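Local atomic coordinates of thymidylate synthase 1 (Bacillus subtilis, PDB entry 1BKP), a protein that catalyses the reductive methylation of dUMP to dTMP, using 5,10-methylenetetrahydrofolate as methyl donor and reductant, and so supplies thymidylate for DNA synthesis. Residues A[171-176]-A[200-205]; A[117-122]-A[129-134]; A[196-201]-A[251-256]; A[62-67]-A[264-269]. All blocks are in the same frame, centred on the assembly; numbering follows the deposited sequence.

Interaction 1: residues A[171-176]-A[200-205]; sequences GKLHLE and RMIAQV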
# COMPACT_ATOMS: atom_id res chain seq x y z
N GLY A 171 0.63 -18.93 -14.42
CA GLY A 171 -0.77 -19.24 -14.56
C GLY A 171 -1.59 -18.96 -13.33
O GLY A 171 -2.77 -19.27 -13.33
N LYS A 172 -0.98 -18.37 -12.30
CA LYS A 172 -1.79 -18.04 -11.12
C LYS A 172 -1.91 -16.49 -10.90
O LYS A 172 -0.94 -15.70 -11.12
CB LYS A 172 -1.17 -18.68 -9.90
CG LYS A 172 -1.15 -20.21 -9.98
CD LYS A 172 -0.34 -20.76 -8.84
CE LYS A 172 -0.22 -22.24 -8.90
NZ LYS A 172 0.92 -22.68 -7.99
N LEU A 173 -3.11 -16.09 -10.46
CA LEU A 173 -3.45 -14.72 -10.15
C LEU A 173 -3.38 -14.44 -8.62
O LEU A 173 -4.20 -14.98 -7.84
CB LEU A 173 -4.87 -14.45 -10.63
CG LEU A 173 -5.36 -12.99 -10.58
CD1 LEU A 173 -4.44 -12.03 -11.37
CD2 LEU A 173 -6.83 -12.88 -11.20
N HIS A 174 -2.37 -13.68 -8.18
CA HIS A 174 -2.17 -13.31 -6.76
C HIS A 174 -2.79 -11.93 -6.57
O HIS A 174 -2.73 -11.06 -7.50
CB HIS A 174 -0.66 -13.28 -6.46
CG HIS A 174 0.05 -14.54 -6.86
ND1 HIS A 174 0.47 -15.51 -5.96
CD2 HIS A 174 0.50 -14.94 -8.09
CE1 HIS A 174 1.14 -16.46 -6.61
NE2 HIS A 174 1.18 -16.14 -7.90
N LEU A 175 -3.34 -11.68 -5.34
CA LEU A 175 -4.00 -10.42 -5.09
C LEU A 175 -3.41 -9.88 -3.81
O LEU A 175 -3.30 -10.63 -2.82
CB LEU A 175 -5.54 -10.58 -4.88
CG LEU A 175 -6.28 -9.37 -4.26
CD1 LEU A 175 -6.07 -8.14 -5.21
CD2 LEU A 175 -7.78 -9.66 -4.10
N GLU A 176 -3.02 -8.59 -3.82
CA GLU A 176 -2.54 -7.96 -2.58
C GLU A 176 -3.45 -6.74 -2.36
O GLU A 176 -3.60 -5.90 -3.23
CB GLU A 176 -1.06 -7.53 -2.73
CG GLU A 176 -0.53 -6.94 -1.45
CD GLU A 176 1.00 -6.94 -1.33
OE1 GLU A 176 1.68 -7.00 -2.37
OE2 GLU A 176 1.50 -6.86 -0.19
N ARG A 200 -11.47 -14.51 -6.52
CA ARG A 200 -12.11 -15.66 -7.17
C ARG A 200 -12.94 -15.25 -8.37
O ARG A 200 -12.88 -15.94 -9.42
CB ARG A 200 -12.96 -16.45 -6.15
CG ARG A 200 -12.01 -17.05 -5.00
CD ARG A 200 -12.78 -17.72 -3.87
NE ARG A 200 -11.79 -18.11 -2.87
CZ ARG A 200 -11.44 -19.36 -2.62
NH1 ARG A 200 -12.07 -20.40 -3.21
NH2 ARG A 200 -10.52 -19.57 -1.72
N MET A 201 -13.69 -14.15 -8.30
CA MET A 201 -14.48 -13.71 -9.47
C MET A 201 -13.61 -13.39 -10.68
O MET A 201 -13.88 -13.84 -11.82
CB MET A 201 -15.23 -12.43 -9.15
CG MET A 201 -16.45 -12.75 -8.18
SD MET A 201 -17.09 -11.17 -7.54
CE MET A 201 -17.94 -10.43 -8.93
N ILE A 202 -12.54 -12.63 -10.41
CA ILE A 202 -11.68 -12.10 -11.47
C ILE A 202 -10.84 -13.22 -12.06
O ILE A 202 -10.67 -13.30 -13.25
CB ILE A 202 -10.83 -10.75 -11.09
CG1 ILE A 202 -11.79 -9.52 -11.05
CG2 ILE A 202 -9.69 -10.54 -12.21
CD1 ILE A 202 -11.21 -8.27 -10.49
N ALA A 203 -10.35 -14.12 -11.23
CA ALA A 203 -9.56 -15.22 -11.75
C ALA A 203 -10.44 -16.11 -12.70
O ALA A 203 -9.96 -16.57 -13.77
CB ALA A 203 -9.08 -16.06 -10.56
N GLN A 204 -11.75 -16.25 -12.34
CA GLN A 204 -12.63 -17.10 -13.11
C GLN A 204 -12.83 -16.52 -14.49
O GLN A 204 -12.73 -17.25 -15.45
CB GLN A 204 -13.97 -17.31 -12.39
CG GLN A 204 -15.03 -18.03 -13.31
CD GLN A 204 -16.22 -18.53 -12.51
OE1 GLN A 204 -16.03 -19.17 -11.50
NE2 GLN A 204 -17.47 -18.24 -12.98
N VAL A 205 -13.00 -15.20 -14.61
CA VAL A 205 -13.26 -14.59 -15.88
C VAL A 205 -12.03 -14.22 -16.77
O VAL A 205 -12.20 -13.81 -17.93
CB VAL A 205 -14.18 -13.42 -15.73
CG1 VAL A 205 -15.48 -13.90 -15.14
CG2 VAL A 205 -13.55 -12.29 -14.89
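Leu173 holds its CG anti to the backbone N (chi1 -171°), which sends the side chain out from strand 172-183, and a chi2 of 56° then lays the CD2 methyl on helix 188-206 where Ile202 and Ala203 follow one another. That single methyl makes every close approach of the contact. Leu173 CD2 lies 3.6 Å from the CA of Ala203 and 3.9 Å from the CB of the same residue, so it rests on the helix backbone as much as on a side chain. Alanine suits this position because its short side chain lets strand and helix come together: the CA atoms of Leu173 and Ala203 are 6.3 Å apart. From Ile202 it is the short branch that takes part, CG2 meeting Leu173 CD2 at 3.8 Å; the same CG2 also packs on Leu130 and Leu133 of helix 125-135, while Ile202 CD1 reaches Leu129 more distantly. The fork at CG lets Leu173 use CD2 for helix 188-206 and CD1 for Leu133. A polar group beside the contact, the Leu173 carbonyl O, accepts a hydrogen bond from Gln199 NE2, one turn before Ala203. Strand 172-183, helix 188-206 and strand 209-223 form a beta-alpha-beta unit, and Leu173 fills part of the interface between the sheet and the connecting helix. Between the two segments the chemistry is wholly apolar: three buried side chains meet through methyl groups and a backbone CA, so the fit depends on shape and on exclusion of water rather than on directed bonds.

Interaction 2: residues A[117-122]-A[129-134]; sequences SLNGEK and LLHQLK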
# COMPACT_ATOMS: atom_id res chain seq x y z
N SER A 117 -6.87 5.45 -21.65
CA SER A 117 -7.09 5.20 -23.09
C SER A 117 -6.72 3.73 -23.43
O SER A 117 -5.64 3.29 -23.10
CB SER A 117 -6.19 6.11 -23.92
OG SER A 117 -6.33 7.45 -23.51
N LEU A 118 -7.59 2.99 -24.10
CA LEU A 118 -7.23 1.66 -24.46
C LEU A 118 -7.91 1.33 -25.79
O LEU A 118 -9.12 1.42 -25.90
CB LEU A 118 -7.77 0.71 -23.40
CG LEU A 118 -7.44 -0.77 -23.67
CD1 LEU A 118 -5.94 -1.02 -23.58
CD2 LEU A 118 -8.20 -1.59 -22.68
N ASN A 119 -7.12 1.04 -26.83
CA ASN A 119 -7.62 0.63 -28.16
C ASN A 119 -8.59 1.58 -28.77
O ASN A 119 -9.63 1.16 -29.29
CB ASN A 119 -8.26 -0.75 -28.08
CG ASN A 119 -7.25 -1.82 -27.74
OD1 ASN A 119 -6.06 -1.63 -27.94
ND2 ASN A 119 -7.70 -2.92 -27.15
N GLY A 120 -8.34 2.85 -28.60
CA GLY A 120 -9.25 3.83 -29.20
C GLY A 120 -10.51 4.23 -28.45
O GLY A 120 -11.33 4.99 -28.95
N GLU A 121 -10.63 3.73 -27.22
CA GLU A 121 -11.77 3.99 -26.35
C GLU A 121 -11.24 4.47 -24.97
O GLU A 121 -10.08 4.27 -24.67
CB GLU A 121 -12.52 2.66 -26.21
CG GLU A 121 -14.01 2.75 -26.40
CD GLU A 121 -14.68 1.42 -26.09
OE1 GLU A 121 -14.61 0.52 -26.96
OE2 GLU A 121 -15.24 1.27 -24.98
N LYS A 122 -12.07 5.17 -24.17
CA LYS A 122 -11.69 5.64 -22.82
C LYS A 122 -12.35 4.58 -21.98
O LYS A 122 -13.52 4.27 -22.19
CB LYS A 122 -12.31 6.99 -22.47
CG LYS A 122 -11.58 8.14 -23.07
CD LYS A 122 -10.27 8.40 -22.40
CE LYS A 122 -9.60 9.58 -23.10
NZ LYS A 122 -8.51 10.21 -22.31
N LEU A 129 -8.06 -2.93 -15.96
CA LEU A 129 -7.41 -4.05 -15.25
C LEU A 129 -7.77 -5.39 -15.90
O LEU A 129 -6.87 -6.23 -16.14
CB LEU A 129 -7.96 -4.09 -13.77
CG LEU A 129 -7.50 -5.36 -12.94
CD1 LEU A 129 -5.96 -5.33 -12.73
CD2 LEU A 129 -8.25 -5.52 -11.56
N LEU A 130 -9.05 -5.61 -16.23
CA LEU A 130 -9.45 -6.93 -16.81
C LEU A 130 -8.68 -7.22 -18.12
O LEU A 130 -8.07 -8.31 -18.29
CB LEU A 130 -10.95 -6.94 -17.06
CG LEU A 130 -11.77 -7.15 -15.76
CD1 LEU A 130 -13.18 -7.03 -16.14
CD2 LEU A 130 -11.55 -8.52 -15.01
N HIS A 131 -8.56 -6.16 -18.93
CA HIS A 131 -7.87 -6.25 -20.21
C HIS A 131 -6.39 -6.57 -19.98
O HIS A 131 -5.81 -7.44 -20.61
CB HIS A 131 -8.03 -4.97 -20.99
CG HIS A 131 -7.23 -4.96 -22.30
ND1 HIS A 131 -5.88 -4.68 -22.33
CD2 HIS A 131 -7.58 -5.28 -23.56
CE1 HIS A 131 -5.43 -4.86 -23.56
NE2 HIS A 131 -6.44 -5.21 -24.33
N GLN A 132 -5.75 -5.83 -19.06
CA GLN A 132 -4.32 -5.99 -18.77
C GLN A 132 -3.91 -7.32 -18.13
O GLN A 132 -2.85 -7.89 -18.48
CB GLN A 132 -3.83 -4.82 -17.90
CG GLN A 132 -3.82 -3.46 -18.68
CD GLN A 132 -2.83 -3.50 -19.91
OE1 GLN A 132 -3.24 -3.69 -21.04
NE2 GLN A 132 -1.56 -3.36 -19.65
N LEU A 133 -4.77 -7.86 -17.27
CA LEU A 133 -4.47 -9.16 -16.68
C LEU A 133 -4.43 -10.24 -17.81
O LEU A 133 -3.63 -11.18 -17.76
CB LEU A 133 -5.57 -9.54 -15.67
CG LEU A 133 -5.52 -8.74 -14.34
CD1 LEU A 133 -6.72 -9.11 -13.45
CD2 LEU A 133 -4.13 -9.08 -13.64
N LYS A 134 -5.29 -10.10 -18.80
CA LYS A 134 -5.28 -11.08 -19.90
C LYS A 134 -4.20 -10.82 -20.96
O LYS A 134 -3.66 -11.76 -21.50
CB LYS A 134 -6.64 -11.10 -20.67
CG LYS A 134 -7.81 -11.56 -19.77
CD LYS A 134 -9.14 -11.63 -20.52
CE LYS A 134 -9.65 -10.20 -20.77
NZ LYS A 134 -11.09 -10.22 -21.22
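Leu118 and His131 meet through a CH-pi contact: the leucine methyl CD2 sits over one face of the imidazole, 3.9 Å from the ring centroid and 25° off its normal, displaced toward CG, which it approaches to 3.5 Å. The second methyl, Leu118 CD1, lies 3.9 Å from both ND1 and CE1 of His131, so the fork of the leucine spreads across the ring. The polar approach is looser. Asn119 brings ND2 to 3.8 Å from His131 NE2, too far for a hydrogen bond, with amide and ring planes 79° apart. What fixes the ring's rotation is a bond within the helix: His131 ND1 donates to Gln132 OE1 (3.1 Å), which lies in the ring plane and receives it on a lone pair. An alanine in place of His131 would probably leave the Leu118 methyls without the flat surface they cover and free the Gln132 amide to turn. Backbone bonds in both directions between Leu118 and Glu121 close a type I' turn, whose positive phi angles suit Asn119 and Gly120; at Gly120 a CB would strike the preceding carbonyl O. The arrangement is a two-residue beta hairpin, strands 116-118 and 121-123, leaning on helix 125-135 at the protein surface.

Interaction 3: residues A[196-201]-A[251-256]; sequences NVLQRM and KDFYDF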
# COMPACT_ATOMS: atom_id res chain seq x y z
N ASN A 196 -11.37 -11.52 -0.99
CA ASN A 196 -11.02 -12.84 -1.52
C ASN A 196 -12.11 -13.27 -2.56
O ASN A 196 -11.82 -13.88 -3.64
CB ASN A 196 -10.94 -13.86 -0.37
CG ASN A 196 -10.40 -15.18 -0.86
OD1 ASN A 196 -11.17 -16.05 -1.07
ND2 ASN A 196 -9.08 -15.28 -1.18
N VAL A 197 -13.37 -12.90 -2.29
CA VAL A 197 -14.43 -13.20 -3.28
C VAL A 197 -14.10 -12.47 -4.62
O VAL A 197 -14.11 -13.07 -5.69
CB VAL A 197 -15.86 -12.80 -2.75
CG1 VAL A 197 -16.93 -13.13 -3.83
CG2 VAL A 197 -16.11 -13.64 -1.54
N LEU A 198 -13.60 -11.24 -4.53
CA LEU A 198 -13.27 -10.51 -5.73
C LEU A 198 -12.12 -11.26 -6.48
O LEU A 198 -12.13 -11.32 -7.70
CB LEU A 198 -12.77 -9.10 -5.39
CG LEU A 198 -12.44 -8.22 -6.60
CD1 LEU A 198 -13.75 -7.87 -7.42
CD2 LEU A 198 -11.73 -6.92 -6.04
N GLN A 199 -11.14 -11.80 -5.74
CA GLN A 199 -10.06 -12.54 -6.36
C GLN A 199 -10.62 -13.70 -7.18
O GLN A 199 -10.16 -13.95 -8.34
CB GLN A 199 -9.11 -13.12 -5.34
CG GLN A 199 -7.84 -13.65 -5.98
CD GLN A 199 -6.87 -14.16 -4.95
OE1 GLN A 199 -7.24 -14.29 -3.80
NE2 GLN A 199 -5.63 -14.50 -5.36
N ARG A 200 -11.47 -14.51 -6.52
CA ARG A 200 -12.11 -15.66 -7.17
C ARG A 200 -12.94 -15.25 -8.37
O ARG A 200 -12.88 -15.94 -9.42
CB ARG A 200 -12.96 -16.45 -6.15
CG ARG A 200 -12.01 -17.05 -5.00
CD ARG A 200 -12.78 -17.72 -3.87
NE ARG A 200 -11.79 -18.11 -2.87
CZ ARG A 200 -11.44 -19.36 -2.62
NH1 ARG A 200 -12.07 -20.40 -3.21
NH2 ARG A 200 -10.52 -19.57 -1.72
N MET A 201 -13.69 -14.15 -8.30
CA MET A 201 -14.48 -13.71 -9.47
C MET A 201 -13.61 -13.39 -10.68
O MET A 201 -13.88 -13.84 -11.82
CB MET A 201 -15.23 -12.43 -9.15
CG MET A 201 -16.45 -12.75 -8.18
SD MET A 201 -17.09 -11.17 -7.54
CE MET A 201 -17.94 -10.43 -8.93
N LYS A 251 -18.97 -16.14 -17.36
CA LYS A 251 -17.77 -15.90 -18.12
C LYS A 251 -17.46 -14.45 -18.20
O LYS A 251 -16.45 -14.10 -18.74
CB LYS A 251 -18.01 -16.38 -19.57
CG LYS A 251 -18.14 -17.86 -19.68
CD LYS A 251 -18.69 -18.26 -21.02
CE LYS A 251 -18.78 -19.77 -21.09
NZ LYS A 251 -19.36 -20.20 -22.38
N ASP A 252 -18.40 -13.58 -17.83
CA ASP A 252 -18.16 -12.15 -17.87
C ASP A 252 -18.30 -11.59 -16.46
O ASP A 252 -19.26 -11.88 -15.80
CB ASP A 252 -19.23 -11.49 -18.71
CG ASP A 252 -18.99 -10.00 -18.87
OD1 ASP A 252 -17.90 -9.66 -19.29
OD2 ASP A 252 -19.82 -9.14 -18.58
N PHE A 253 -17.34 -10.76 -16.01
CA PHE A 253 -17.43 -10.13 -14.70
C PHE A 253 -18.78 -9.39 -14.45
O PHE A 253 -19.28 -9.31 -13.32
CB PHE A 253 -16.29 -9.10 -14.62
CG PHE A 253 -16.16 -8.46 -13.25
CD1 PHE A 253 -15.60 -9.18 -12.18
CD2 PHE A 253 -16.60 -7.15 -13.04
CE1 PHE A 253 -15.49 -8.60 -10.89
CE2 PHE A 253 -16.48 -6.61 -11.78
CZ PHE A 253 -15.93 -7.33 -10.71
N TYR A 254 -19.36 -8.86 -15.50
CA TYR A 254 -20.58 -8.11 -15.39
C TYR A 254 -21.83 -8.97 -15.38
O TYR A 254 -22.89 -8.43 -15.18
CB TYR A 254 -20.67 -7.07 -16.48
CG TYR A 254 -19.53 -6.11 -16.34
CD1 TYR A 254 -19.56 -5.12 -15.35
CD2 TYR A 254 -18.41 -6.21 -17.15
CE1 TYR A 254 -18.46 -4.23 -15.18
CE2 TYR A 254 -17.31 -5.34 -16.99
CZ TYR A 254 -17.34 -4.36 -16.01
OH TYR A 254 -16.28 -3.50 -15.83
N ASP A 255 -21.66 -10.30 -15.35
CA ASP A 255 -22.82 -11.19 -15.33
C ASP A 255 -23.10 -11.77 -13.95
O ASP A 255 -24.14 -12.38 -13.74
CB ASP A 255 -22.59 -12.38 -16.28
CG ASP A 255 -22.76 -11.99 -17.72
OD1 ASP A 255 -23.34 -10.91 -17.98
OD2 ASP A 255 -22.26 -12.75 -18.61
N PHE A 256 -22.20 -11.59 -12.99
CA PHE A 256 -22.36 -12.18 -11.68
C PHE A 256 -23.50 -11.50 -10.91
O PHE A 256 -23.75 -10.33 -11.09
CB PHE A 256 -21.04 -12.03 -10.87
CG PHE A 256 -19.97 -13.04 -11.21
CD1 PHE A 256 -20.09 -14.35 -10.77
CD2 PHE A 256 -18.81 -12.65 -11.92
CE1 PHE A 256 -19.08 -15.32 -11.01
CE2 PHE A 256 -17.77 -13.53 -12.19
CZ PHE A 256 -17.88 -14.91 -11.72
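Helix 188-206 runs past an irregular loop here, and the two backbones come nearest at Met201 and Phe253, whose CA atoms are 7.0 Å apart. The loop folds back on itself through the bond from Asp255 N to Asp252 O, consistent with a tight turn that puts Phe253 and Phe256 on the helix side. Met201 reaches between the two aromatic residues. Met201 CG lies almost centrally over one face of Phe256, 4.3 Å from the ring centroid and 10° off the normal, and SD stays above the same ring in a more distant Met-aromatic contact. A bend at chi3 (73°) then directs the terminal methyl, Met201 CE, to 3.6 Å from CE1 of Phe253, while it remains 3.8 Å from CD2 of Phe256. A flexible, unbranched methionine suits this place, since successive atoms of one chain can follow two differently turned rings. Leu198, one turn earlier, adds its CD1 at the edge of the ring, 3.9 Å from CE1 of Phe253. Replacing Phe253 by an alanine would probably open a gap in front of Leu198 CD1 and leave the Met201 methyl freer to turn, having lost its closest neighbour in the loop. The carbonyl O atoms of Phe253 and Phe256 both accept from the Gln76 side chain, so polar backbone groups beside this apolar cluster are satisfied. Leu71 of helix 64-75 also packs on Leu198 and Met201. The whole is an aromatic-aliphatic cluster of the hydrophobic core, by which the loop between strands 243-246 and 261-264 covers a face of the helix connecting strands 172-183 and 209-223.

Interaction 4: residues A[62-67]-A[264-269]; sequences VAWKTA and INYKHG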
# COMPACT_ATOMS: atom_id res chain seq x y z
N VAL A 62 -19.77 -14.30 9.96
CA VAL A 62 -19.46 -13.06 9.22
C VAL A 62 -20.67 -12.83 8.31
O VAL A 62 -21.19 -13.80 7.72
CB VAL A 62 -18.18 -13.25 8.37
CG1 VAL A 62 -18.01 -12.08 7.37
CG2 VAL A 62 -16.92 -13.31 9.34
N ALA A 63 -20.94 -11.57 8.01
CA ALA A 63 -22.14 -11.27 7.19
C ALA A 63 -21.74 -11.44 5.73
O ALA A 63 -21.64 -10.49 5.03
CB ALA A 63 -22.51 -9.84 7.45
N TRP A 64 -21.54 -12.68 5.30
CA TRP A 64 -21.05 -12.95 3.98
C TRP A 64 -21.85 -12.44 2.82
O TRP A 64 -21.27 -12.02 1.87
CB TRP A 64 -20.75 -14.43 3.87
CG TRP A 64 -21.99 -15.30 3.77
CD1 TRP A 64 -22.72 -15.85 4.83
CD2 TRP A 64 -22.60 -15.76 2.57
NE1 TRP A 64 -23.74 -16.64 4.32
CE2 TRP A 64 -23.68 -16.61 2.94
CE3 TRP A 64 -22.34 -15.55 1.18
CZ2 TRP A 64 -24.48 -17.22 1.98
CZ3 TRP A 64 -23.13 -16.17 0.24
CH2 TRP A 64 -24.19 -17.00 0.65
N LYS A 65 -23.17 -12.54 2.85
CA LYS A 65 -24.02 -12.03 1.75
C LYS A 65 -23.92 -10.53 1.59
O LYS A 65 -23.85 -10.04 0.48
CB LYS A 65 -25.46 -12.42 2.02
CG LYS A 65 -25.78 -13.84 1.67
CD LYS A 65 -27.32 -13.96 1.43
CE LYS A 65 -27.80 -15.39 1.40
NZ LYS A 65 -29.28 -15.45 1.50
N THR A 66 -24.06 -9.78 2.69
CA THR A 66 -23.91 -8.32 2.71
C THR A 66 -22.52 -7.92 2.15
O THR A 66 -22.42 -6.98 1.38
CB THR A 66 -23.97 -7.84 4.12
OG1 THR A 66 -25.24 -8.27 4.61
CG2 THR A 66 -23.84 -6.33 4.21
N ALA A 67 -21.49 -8.68 2.48
CA ALA A 67 -20.13 -8.36 1.96
C ALA A 67 -20.08 -8.47 0.45
O ALA A 67 -19.46 -7.59 -0.21
CB ALA A 67 -19.11 -9.31 2.60
N ILE A 264 -21.19 -23.09 1.69
CA ILE A 264 -21.70 -24.38 2.04
C ILE A 264 -21.03 -24.92 3.25
O ILE A 264 -19.81 -24.99 3.34
CB ILE A 264 -21.39 -25.40 0.87
CG1 ILE A 264 -22.11 -24.97 -0.41
CG2 ILE A 264 -21.72 -26.83 1.25
CD1 ILE A 264 -21.29 -25.39 -1.59
N ASN A 265 -21.85 -25.41 4.15
CA ASN A 265 -21.39 -26.01 5.39
C ASN A 265 -20.69 -24.96 6.29
O ASN A 265 -19.73 -25.26 7.00
CB ASN A 265 -20.42 -27.15 5.07
CG ASN A 265 -20.01 -27.92 6.29
OD1 ASN A 265 -20.84 -28.36 7.09
ND2 ASN A 265 -18.70 -28.04 6.48
N TYR A 266 -21.29 -23.78 6.36
CA TYR A 266 -20.66 -22.75 7.23
C TYR A 266 -21.04 -22.90 8.70
O TYR A 266 -22.11 -22.50 9.06
CB TYR A 266 -21.05 -21.38 6.73
CG TYR A 266 -20.36 -20.21 7.43
CD1 TYR A 266 -19.17 -20.38 8.19
CD2 TYR A 266 -20.92 -18.93 7.34
CE1 TYR A 266 -18.53 -19.29 8.83
CE2 TYR A 266 -20.30 -17.82 7.99
CZ TYR A 266 -19.09 -18.04 8.74
OH TYR A 266 -18.53 -16.98 9.41
N LYS A 267 -20.20 -23.54 9.53
CA LYS A 267 -20.50 -23.66 10.97
C LYS A 267 -19.72 -22.53 11.66
O LYS A 267 -18.58 -22.25 11.27
CB LYS A 267 -19.98 -24.98 11.54
CG LYS A 267 -20.69 -26.20 11.10
CD LYS A 267 -19.98 -27.39 11.75
CE LYS A 267 -20.68 -28.70 11.45
NZ LYS A 267 -20.09 -29.86 12.20
N HIS A 268 -20.28 -21.92 12.69
CA HIS A 268 -19.58 -20.80 13.37
C HIS A 268 -20.14 -20.68 14.80
O HIS A 268 -21.17 -21.31 15.08
CB HIS A 268 -19.91 -19.55 12.61
CG HIS A 268 -21.38 -19.36 12.42
ND1 HIS A 268 -22.19 -18.84 13.42
CD2 HIS A 268 -22.19 -19.61 11.37
CE1 HIS A 268 -23.44 -18.78 13.00
NE2 HIS A 268 -23.47 -19.25 11.77
N GLY A 269 -19.45 -19.93 15.67
CA GLY A 269 -19.92 -19.75 17.07
C GLY A 269 -21.11 -18.77 17.13
O GLY A 269 -21.59 -18.21 16.11
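Tyr266 meets Val62 just ahead of helix 64-75, where an inverse gamma turn centred on Ala63, the N-cap residue, leads the chain into the helix. The tight part of the contact is a hydrogen bond: the backbone N of Val62 donates to Tyr266 OH at 3.0 Å, with an angle of 156° at the hydrogen, and comes in at the edge of the ring near its plane. The hydroxyl is also hydrogen-bonded to the carbonyl O of Leu57, so it joins two points of the segment leading to the helix. A tyrosine suits this role because its rigid ring spans the distance from the loop and its OH can both accept and donate. With CG anti to the backbone N (chi1 -174°), Tyr266 stretches straight across to Val62. The buried valine side chain crosses the tyrosine at about a right angle, Val62 CB lying 3.9 Å from Tyr266 OH, and packs in turn on Pro189 of helix 188-206. Toward solvent the contact slackens. Trp64 and Tyr266 approach obliquely, no closer than 4.4 Å between CD1 of the tryptophan and CD2 of the tyrosine, and both remain partly exposed. The contact ties the chain beyond strand 261-264 to the start of a helix about two hundred residues earlier. His268 covers one face of the tyrosine, its CD2 lying over the centre of the Tyr266 ring. The imidazole is itself steadied by a bond of 2.8 Å from His268 ND1 to Gly269 O, which lies close to the imidazole plane.

Helix 188-206 is the common element of interactions 1 and 3, whose centres lie about 9 Å apart: one turns it to strand 172-183 of the mixed sheet, the other to the loop at 251-256. Interaction 2 comes earlier in the chain, its centre about 17 Å from that of interaction 1, and its helix 125-135 adjoins both others, Leu133 packing on Ile202 and Leu130 on Phe253. Helices 125-135 and 188-206 and the 251-256 loop thus pack as one continuous cluster. Interaction 4 spans all three along the sequence but touches none of them, its centre about 35 Å from that of interaction 2; it separately joins the start of helix 64-75 to the chain after strand 261-264.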